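PDB 3NQW: guanosine-3',5'-bis(diphosphate) 3'-pyrophosphohydrolase MESH1 from Drosophila melanogaster, which hydrolyses the alarmone ppGpp to GDP and diphosphate with the help of manganese and takes part in the starvation response. Local coordinates for residues K117-L121 against L158-N162; N127-Q132 against R144-F148. All blocks are in the same frame, centred on the assembly; numbering follows the deposited sequence.

Contact 1. Residues K117-L121 against L158-N162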
loop_
_atom_site.group_PDB
_atom_site.type_symbol
_atom_site.label_atom_id
_atom_site.label_comp_id
_atom_site.label_asym_id
_atom_site.label_seq_id
_atom_site.Cartn_x
_atom_site.Cartn_y
_atom_site.Cartn_z
ATOM N N LYS A 117 7.018 -11.140 17.537
ATOM C CA LYS A 117 6.057 -12.230 17.538
ATOM C C LYS A 117 4.770 -11.712 16.907
ATOM O O LYS A 117 4.106 -12.429 16.161
ATOM C CB LYS A 117 5.763 -12.724 18.959
ATOM C CG LYS A 117 6.912 -13.422 19.703
ATOM C CD LYS A 117 6.366 -14.072 20.978
ATOM C CE LYS A 117 7.418 -14.325 22.058
ATOM N NZ LYS A 117 6.778 -14.568 23.402
ATOM N N LEU A 118 4.421 -10.459 17.206
ATOM C CA LEU A 118 3.200 -9.848 16.663
ATOM C C LEU A 118 3.160 -9.935 15.160
ATOM O O LEU A 118 2.141 -10.319 14.595
ATOM C CB LEU A 118 3.100 -8.383 17.062
ATOM C CG LEU A 118 2.755 -8.087 18.515
ATOM C CD1 LEU A 118 2.576 -6.597 18.654
ATOM C CD2 LEU A 118 1.493 -8.814 18.917
ATOM N N ILE A 119 4.265 -9.553 14.519
ATOM C CA ILE A 119 4.365 -9.615 13.064
ATOM C C ILE A 119 4.256 -11.070 12.613
ATOM O O ILE A 119 3.471 -11.400 11.731
ATOM C CB ILE A 119 5.721 -9.055 12.515
ATOM C CG1 ILE A 119 5.834 -7.544 12.749
ATOM C CG2 ILE A 119 5.829 -9.355 11.018
ATOM C CD1 ILE A 119 6.816 -7.134 13.848
ATOM N N LYS A 120 5.038 -11.945 13.226
ATOM C CA LYS A 120 5.014 -13.336 12.842
ATOM C C LYS A 120 3.631 -13.942 12.891
ATOM O O LYS A 120 3.272 -14.723 12.014
ATOM C CB LYS A 120 5.969 -14.121 13.720
ATOM C CG LYS A 120 7.416 -13.763 13.504
ATOM C CD LYS A 120 8.264 -14.756 14.252
ATOM C CE LYS A 120 9.724 -14.596 13.981
ATOM N NZ LYS A 120 10.319 -15.853 14.443
ATOM N N LEU A 121 2.867 -13.589 13.921
ATOM C CA LEU A 121 1.488 -14.077 14.088
ATOM C C LEU A 121 0.589 -13.550 12.961
ATOM O O LEU A 121 -0.045 -14.328 12.253
ATOM C CB LEU A 121 0.918 -13.630 15.447
ATOM C CG LEU A 121 1.457 -14.301 16.716
ATOM C CD1 LEU A 121 0.826 -13.665 17.946
ATOM C CD2 LEU A 121 1.153 -15.782 16.674
ATOM N N LEU A 158 4.431 -19.264 19.117
ATOM C CA LEU A 158 4.362 -17.799 19.127
ATOM C C LEU A 158 3.284 -17.274 20.083
ATOM O O LEU A 158 3.235 -16.078 20.384
ATOM C CB LEU A 158 4.099 -17.281 17.713
ATOM C CG LEU A 158 5.321 -17.381 16.799
ATOM C CD1 LEU A 158 4.888 -17.778 15.415
ATOM C CD2 LEU A 158 6.079 -16.060 16.808
ATOM N N ARG A 159 2.434 -18.186 20.554
ATOM C CA ARG A 159 1.329 -17.885 21.465
ATOM C C ARG A 159 1.793 -17.087 22.686
ATOM O O ARG A 159 2.992 -16.889 22.889
ATOM C CB ARG A 159 0.653 -19.193 21.924
ATOM C CG ARG A 159 0.559 -20.309 20.851
ATOM C CD ARG A 159 -0.392 -21.447 21.251
ATOM N NE ARG A 159 -1.787 -21.012 21.167
ATOM C CZ ARG A 159 -2.548 -21.123 20.080
ATOM N NH1 ARG A 159 -2.064 -21.669 18.972
ATOM N NH2 ARG A 159 -3.789 -20.660 20.092
ATOM N N GLY A 160 0.842 -16.640 23.505
ATOM C CA GLY A 160 1.183 -15.852 24.683
ATOM C C GLY A 160 1.330 -14.378 24.332
ATOM O O GLY A 160 1.370 -13.506 25.211
ATOM N N THR A 161 1.397 -14.107 23.028
ATOM C CA THR A 161 1.554 -12.753 22.498
ATOM C C THR A 161 0.227 -11.991 22.427
ATOM O O THR A 161 -0.145 -11.307 23.383
ATOM C CB THR A 161 2.207 -12.782 21.088
ATOM O OG1 THR A 161 3.357 -13.639 21.111
ATOM C CG2 THR A 161 2.640 -11.386 20.663
ATOM N N ASN A 162 -0.496 -12.111 21.315
ATOM C CA ASN A 162 -1.765 -11.394 21.162
ATOM C C ASN A 162 -2.958 -12.329 21.327
ATOM O O ASN A 162 -3.198 -13.214 20.509
ATOM C CB ASN A 162 -1.809 -10.689 19.792
ATOM C CG ASN A 162 -2.835 -9.564 19.734
ATOM O OD1 ASN A 162 -4.014 -9.794 19.478
ATOM N ND2 ASN A 162 -2.386 -8.345 19.982
#
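Leu121 and Leu158 meet where the loop between helices 141-158 and 163-176 turns against helix 114-133 of the all-helical HD domain. The contact is mostly apolar. CD2 of Leu121 lies against CB of Leu158 at 3.5 Å, the two side chains running past each other in opposite directions. The other branch, CD1 of Leu121, reaches CB of Thr161, also at 3.5 Å. Leu121 goes on to touch Glu166 and Leu169 of helix 163-176. CD2 of Leu158 rests on the aliphatic part of Lys120, 3.6 Å from CD, the chains crossing at about a right angle. The extended Lys120 chain carries NZ on to a hydrogen bond with Ser112. CD2 of Leu118 lies beside the Thr161 methyl group and CB of Asn162.

The hydrogen bonds of Thr161 and Asn162 tie the loop to itself and to the start of helix 163-176. Asn162 is the N-cap of that helix; its OD1 accepts from the backbone N of Leu165. Thr161 OG1 sits beside its own backbone N (chi1 -48°), with the CD methylene of Lys117 next to it. Thr161 OG1 donates to Leu158 O, a modelled 2.5 Å away and nearly in line with the carbonyl bond (174°).

Contact 2. Residues N127-Q132 against R144-F148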
loop_
_atom_site.group_PDB
_atom_site.type_symbol
_atom_site.label_atom_id
_atom_site.label_comp_id
_atom_site.label_asym_id
_atom_site.label_seq_id
_atom_site.Cartn_x
_atom_site.Cartn_y
_atom_site.Cartn_z
ATOM N N ASN A 127 -1.709 -15.084 5.618
ATOM C CA ASN A 127 -1.474 -16.183 4.696
ATOM C C ASN A 127 -2.530 -17.263 4.833
ATOM O O ASN A 127 -3.123 -17.678 3.844
ATOM C CB ASN A 127 -0.087 -16.779 4.924
ATOM C CG ASN A 127 1.021 -15.863 4.467
ATOM O OD1 ASN A 127 2.098 -15.825 5.068
ATOM N ND2 ASN A 127 0.772 -15.120 3.389
ATOM N N LEU A 128 -2.769 -17.713 6.059
ATOM C CA LEU A 128 -3.761 -18.750 6.286
ATOM C C LEU A 128 -5.100 -18.369 5.689
ATOM O O LEU A 128 -5.698 -19.139 4.940
ATOM C CB LEU A 128 -3.927 -19.019 7.774
ATOM C CG LEU A 128 -2.787 -19.823 8.399
ATOM C CD1 LEU A 128 -3.178 -20.232 9.803
ATOM C CD2 LEU A 128 -2.502 -21.058 7.560
ATOM N N ARG A 129 -5.566 -17.179 6.035
ATOM C CA ARG A 129 -6.819 -16.687 5.512
ATOM C C ARG A 129 -6.886 -16.893 4.012
ATOM O O ARG A 129 -7.943 -17.195 3.466
ATOM C CB ARG A 129 -6.966 -15.214 5.846
ATOM C CG ARG A 129 -7.323 -14.989 7.290
ATOM C CD ARG A 129 -7.230 -13.536 7.616
ATOM N NE ARG A 129 -7.980 -13.192 8.808
ATOM C CZ ARG A 129 -7.854 -12.034 9.439
ATOM N NH1 ARG A 129 -6.997 -11.127 8.980
ATOM N NH2 ARG A 129 -8.590 -11.782 10.510
ATOM N N ASP A 130 -5.751 -16.739 3.346
ATOM C CA ASP A 130 -5.680 -16.908 1.899
ATOM C C ASP A 130 -5.657 -18.361 1.436
ATOM O O ASP A 130 -5.994 -18.644 0.290
ATOM C CB ASP A 130 -4.440 -16.199 1.351
ATOM C CG ASP A 130 -4.742 -14.824 0.826
ATOM O OD1 ASP A 130 -5.268 -13.986 1.595
ATOM O OD2 ASP A 130 -4.451 -14.582 -0.364
ATOM N N LEU A 131 -5.265 -19.272 2.323
ATOM C CA LEU A 131 -5.178 -20.690 1.979
ATOM C C LEU A 131 -6.513 -21.432 2.059
ATOM O O LEU A 131 -6.654 -22.541 1.537
ATOM C CB LEU A 131 -4.161 -21.377 2.888
ATOM C CG LEU A 131 -3.118 -22.231 2.174
ATOM C CD1 LEU A 131 -2.253 -21.345 1.308
ATOM C CD2 LEU A 131 -2.283 -22.961 3.200
ATOM N N GLN A 132 -7.487 -20.817 2.714
ATOM C CA GLN A 132 -8.803 -21.421 2.850
ATOM C C GLN A 132 -9.594 -21.169 1.563
ATOM O O GLN A 132 -10.181 -22.083 0.990
ATOM C CB GLN A 132 -9.534 -20.817 4.060
ATOM C CG GLN A 132 -8.728 -20.856 5.359
ATOM C CD GLN A 132 -9.509 -20.398 6.584
ATOM O OE1 GLN A 132 -10.225 -21.176 7.226
ATOM N NE2 GLN A 132 -9.381 -19.123 6.908
ATOM N N ARG A 144 -1.233 -28.427 0.473
ATOM C CA ARG A 144 -2.083 -27.319 0.905
ATOM C C ARG A 144 -2.481 -27.577 2.356
ATOM O O ARG A 144 -2.746 -26.650 3.121
ATOM C CB ARG A 144 -3.350 -27.238 0.033
ATOM C CG ARG A 144 -4.290 -26.073 0.364
ATOM C CD ARG A 144 -5.584 -26.114 -0.446
ATOM N NE ARG A 144 -6.497 -27.175 -0.021
ATOM C CZ ARG A 144 -7.153 -27.189 1.137
ATOM N NH1 ARG A 144 -6.998 -26.193 1.997
ATOM N NH2 ARG A 144 -7.960 -28.202 1.437
ATOM N N ASP A 145 -2.534 -28.849 2.729
ATOM C CA ASP A 145 -2.893 -29.194 4.088
ATOM C C ASP A 145 -1.680 -29.072 4.992
ATOM O O ASP A 145 -1.782 -28.538 6.096
ATOM C CB ASP A 145 -3.466 -30.612 4.148
ATOM C CG ASP A 145 -4.891 -30.691 3.622
ATOM O OD1 ASP A 145 -5.769 -30.002 4.178
ATOM O OD2 ASP A 145 -5.129 -31.439 2.655
ATOM N N GLN A 146 -0.532 -29.549 4.512
ATOM C CA GLN A 146 0.718 -29.505 5.270
ATOM C C GLN A 146 1.063 -28.110 5.776
ATOM O O GLN A 146 1.646 -27.969 6.849
ATOM C CB GLN A 146 1.875 -30.048 4.420
ATOM C CG GLN A 146 1.709 -31.507 4.011
ATOM C CD GLN A 146 3.001 -32.153 3.498
ATOM O OE1 GLN A 146 3.632 -31.666 2.553
ATOM N NE2 GLN A 146 3.395 -33.262 4.126
ATOM N N TYR A 147 0.696 -27.085 5.011
ATOM C CA TYR A 147 0.971 -25.706 5.409
ATOM C C TYR A 147 0.252 -25.373 6.709
ATOM O O TYR A 147 0.826 -24.734 7.591
ATOM C CB TYR A 147 0.525 -24.719 4.328
ATOM C CG TYR A 147 1.021 -23.307 4.560
ATOM C CD1 TYR A 147 2.192 -22.847 3.957
ATOM C CD2 TYR A 147 0.329 -22.430 5.397
ATOM C CE1 TYR A 147 2.659 -21.546 4.179
ATOM C CE2 TYR A 147 0.791 -21.128 5.626
ATOM C CZ TYR A 147 1.958 -20.693 5.012
ATOM O OH TYR A 147 2.411 -19.409 5.226
ATOM N N PHE A 148 -1.008 -25.797 6.812
ATOM C CA PHE A 148 -1.820 -25.568 8.006
ATOM C C PHE A 148 -1.190 -26.197 9.245
ATOM O O PHE A 148 -1.199 -25.598 10.330
ATOM C CB PHE A 148 -3.236 -26.145 7.836
ATOM C CG PHE A 148 -4.121 -25.335 6.929
ATOM C CD1 PHE A 148 -4.366 -25.745 5.623
ATOM C CD2 PHE A 148 -4.685 -24.144 7.376
ATOM C CE1 PHE A 148 -5.154 -24.976 4.776
ATOM C CE2 PHE A 148 -5.472 -23.370 6.538
ATOM C CZ PHE A 148 -5.706 -23.789 5.236
#
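Tyr147 has its CG anti to the backbone N (chi1 -169°), while Phe148 has its own beside the backbone N (chi1 -74°). Both rings thereby reach helix 114-133, and Leu131 meets both. CD2 of Leu131 lies 3.5 Å from CD2 of Tyr147. CD2 of Leu131 also stands over one face of the Phe148 ring in a CH-pi contact, 4.2 Å from the centroid and set toward the rim. CB of Leu131 adds a contact to CZ of Phe148 at 3.7 Å. Leu128 uses a single methyl for both rings. CD2 of Leu128 lies at the edge of the Tyr147 ring, near its plane, and 3.8 Å from CD2 of Phe148. CG of Gln132 comes to the edge of the Phe148 ring. At the far end of Tyr147, OH lies 3.6 Å from CB of Asn127. Trp150 packs edge-to-face with Tyr147. With only an alanine at Tyr147, CD2 of Leu128 and CD2 of Leu131 are likely to face a gap, and Trp150 to lose its ring partner. The axes of segments 127-132 and 144-148 come within 10.8 Å, their directions 149° apart, roughly antiparallel. Asn127 borders His36 and Asp123 of the manganese site. The arrangement is a helix pair of the HD domain, packed next to its metal centre.

How the contacts relate
Both contacts use helix 114-133; the centres of the two contacts are about 18 Å apart. Contact 1 sets it against the loop that follows helix 141-158, and contact 2 against that helix itself. The segments of contact 2 lie closer in sequence, between those of contact 1. Each contact is partly buried, and helix 163-176 adds neighbours to both. The chemistry differs. Contact 1 is aliphatic, with lysine methylenes and a threonine, and its loop carries its own polar bonds. Contact 2 sets leucine methyls against two aromatic rings. Asp123 of the manganese site lies between the two segments of helix 114-133. The side chain of Lys120 in contact 1 is about 9 Å from the manganese ion, that of Asn127 in contact 2 about 4 Å.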